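Local atomic coordinates of cytochrome C-type biogenesis protein ccmF (Thermus thermophilus, PDB entry 6ZMQ), a protein that probably serves as a membrane-bound heme lyase in cytochrome c maturation, binding heme b among its transmembrane helices. Residues Gly558-Val563 and His580-Met585. Sequence-based numbering, arbitrary orientation.
Sequences GRRFAV and HFYPQM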
loop_
_atom_site.group_PDB
_atom_site.type_symbol
_atom_site.label_atom_id
_atom_site.label_comp_id
_atom_site.label_asym_id
_atom_site.label_seq_id
_atom_site.Cartn_x
_atom_site.Cartn_y
_atom_site.Cartn_z
ATOM N N GLY A 558 23.374 11.491 18.125
ATOM C CA GLY A 558 22.236 12.396 18.348
ATOM C C GLY A 558 21.145 11.664 18.976
ATOM O O GLY A 558 20.971 10.520 18.504
ATOM N N ARG A 559 20.277 12.379 19.690
ATOM C CA ARG A 559 19.020 11.934 20.349
ATOM C C ARG A 559 19.076 10.474 20.769
ATOM O O ARG A 559 18.298 10.127 21.668
ATOM C CB ARG A 559 17.805 12.235 19.469
ATOM C CG ARG A 559 17.678 13.696 19.053
ATOM C CD ARG A 559 16.243 14.147 18.841
ATOM N NE ARG A 559 16.013 15.304 19.690
ATOM C CZ ARG A 559 15.773 16.537 19.262
ATOM N NH1 ARG A 559 15.607 17.517 20.134
ATOM N NH2 ARG A 559 15.695 16.787 17.970
ATOM N N ARG A 560 19.815 9.657 20.012
ATOM C CA ARG A 560 20.163 8.279 20.289
ATOM C C ARG A 560 21.674 8.134 20.233
ATOM O O ARG A 560 22.387 8.833 19.483
ATOM C CB ARG A 560 19.455 7.252 19.377
ATOM C CG ARG A 560 19.350 7.458 17.863
ATOM C CD ARG A 560 20.608 7.117 17.067
ATOM N NE ARG A 560 20.267 6.952 15.657
ATOM C CZ ARG A 560 21.124 6.639 14.690
ATOM N NH1 ARG A 560 22.412 6.446 14.955
ATOM N NH2 ARG A 560 20.685 6.498 13.447
ATOM N N PHE A 561 22.113 7.333 21.191
ATOM C CA PHE A 561 23.457 6.829 21.366
ATOM C C PHE A 561 23.460 5.453 20.725
ATOM O O PHE A 561 22.488 4.702 20.863
ATOM C CB PHE A 561 23.788 6.738 22.860
ATOM C CG PHE A 561 23.736 8.068 23.591
ATOM C CD1 PHE A 561 22.541 8.558 24.127
ATOM C CD2 PHE A 561 24.877 8.839 23.722
ATOM C CE1 PHE A 561 22.495 9.784 24.781
ATOM C CE2 PHE A 561 24.843 10.056 24.391
ATOM C CZ PHE A 561 23.652 10.533 24.913
ATOM N N ALA A 562 24.510 5.141 19.986
ATOM C CA ALA A 562 24.541 3.897 19.241
ATOM C C ALA A 562 25.674 3.011 19.734
ATOM O O ALA A 562 26.723 3.494 20.170
ATOM C CB ALA A 562 24.692 4.175 17.748
ATOM N N VAL A 563 25.453 1.700 19.668
ATOM C CA VAL A 563 26.488 0.744 20.034
ATOM C C VAL A 563 26.613 -0.337 18.971
ATOM O O VAL A 563 25.707 -0.566 18.157
ATOM C CB VAL A 563 26.281 0.127 21.437
ATOM C CG1 VAL A 563 26.725 1.103 22.529
ATOM C CG2 VAL A 563 24.833 -0.235 21.633
ATOM N N HIS A 580 24.172 -2.803 14.250
ATOM C CA HIS A 580 23.968 -1.645 15.101
ATOM C C HIS A 580 22.998 -1.950 16.241
ATOM O O HIS A 580 22.330 -2.987 16.257
ATOM C CB HIS A 580 23.440 -0.519 14.233
ATOM C CG HIS A 580 23.995 0.834 14.536
ATOM N ND1 HIS A 580 24.863 1.473 13.676
ATOM C CD2 HIS A 580 23.751 1.707 15.540
ATOM C CE1 HIS A 580 25.169 2.661 14.163
ATOM N NE2 HIS A 580 24.511 2.827 15.294
ATOM N N PHE A 581 22.933 -1.029 17.205
ATOM C CA PHE A 581 21.955 -1.135 18.284
ATOM C C PHE A 581 21.711 0.251 18.848
ATOM O O PHE A 581 22.659 1.036 18.956
ATOM C CB PHE A 581 22.467 -2.033 19.408
ATOM C CG PHE A 581 21.420 -2.894 20.029
ATOM C CD1 PHE A 581 20.110 -2.460 20.142
ATOM C CD2 PHE A 581 21.758 -4.137 20.533
ATOM C CE1 PHE A 581 19.155 -3.261 20.720
ATOM C CE2 PHE A 581 20.800 -4.945 21.110
ATOM C CZ PHE A 581 19.495 -4.508 21.209
ATOM N N TYR A 582 20.478 0.549 19.262
ATOM C CA TYR A 582 20.249 1.809 19.956
ATOM C C TYR A 582 19.647 1.577 21.328
ATOM O O TYR A 582 18.474 1.189 21.420
ATOM C CB TYR A 582 19.325 2.740 19.184
ATOM C CG TYR A 582 19.734 2.931 17.777
ATOM C CD1 TYR A 582 20.994 3.422 17.478
ATOM C CD2 TYR A 582 18.837 2.707 16.746
ATOM C CE1 TYR A 582 21.379 3.608 16.186
ATOM C CE2 TYR A 582 19.195 2.933 15.448
ATOM C CZ TYR A 582 20.477 3.372 15.166
ATOM O OH TYR A 582 20.871 3.592 13.868
ATOM N N PRO A 583 20.228 2.149 22.502
ATOM C CA PRO A 583 19.684 2.575 24.022
ATOM C C PRO A 583 19.122 3.850 23.341
ATOM O O PRO A 583 19.905 4.704 23.066
ATOM C CB PRO A 583 21.006 2.517 24.765
ATOM C CG PRO A 583 21.728 1.460 24.033
ATOM C CD PRO A 583 21.665 2.096 22.682
ATOM N N GLN A 584 17.842 3.897 22.897
ATOM C CA GLN A 584 17.296 5.122 22.317
ATOM C C GLN A 584 16.557 5.875 23.420
ATOM O O GLN A 584 15.603 5.352 23.995
ATOM C CB GLN A 584 16.401 4.807 21.118
ATOM C CG GLN A 584 16.020 6.023 20.259
ATOM C CD GLN A 584 16.249 5.789 18.767
ATOM O OE1 GLN A 584 16.796 4.764 18.366
ATOM N NE2 GLN A 584 15.838 6.749 17.944
ATOM N N MET A 585 17.020 7.093 23.727
ATOM C CA MET A 585 16.612 7.800 24.945
ATOM C C MET A 585 15.135 8.223 24.952
ATOM O O MET A 585 14.536 8.322 26.030
ATOM C CB MET A 585 17.509 9.024 25.142
ATOM C CG MET A 585 19.014 8.743 25.142
ATOM S SD MET A 585 19.612 7.783 26.553
ATOM C CE MET A 585 20.249 6.311 25.760
#
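R560 lays the end of its side chain across one face of Y582. CG sits between the backbone N and the carbonyl carbon (chi1 45°), and a bend at chi2 brings CD over the ring, 4.0 Å from the Y582 centroid, as a CH-pi contact. Farther out, Y582 CZ lies 3.4 Å from the guanidinium CZ, with the two planes tilted 32° apart. The phenol OH therefore sits over the guanidinium face, poorly placed for the N-H groups; the charge is met instead by a salt bridge from R560 NH1 to E557. The amide of Q584 backs the base of the arginine, CD being 3.6 Å from R560 CB. Were R560 an alanine, that face of Y582 would probably lose its cover and E557 its basic mate. The contact lies where the chain enters and leaves a beta hairpin, strands 561-566 and 578-581, the middle pair of a four-stranded antiparallel sheet in the beta-rich region between helices 501-525 and 627-644. Between the backbones, V563 N donates to F581 O over 3.0 Å, nearly straight at 168°. Beside it, V563 CG2 packs 3.7 Å from F581 CB, with P583 CD a little farther off. M585, bent at both chi2 and chi3, crosses the F561 side chain at about a right angle and meets the ring at its rim in a Met-aromatic contact: CG comes in at the edge, SD stands obliquely 4.9 Å from the centroid, and CE rests 3.6 Å from F561 CD1.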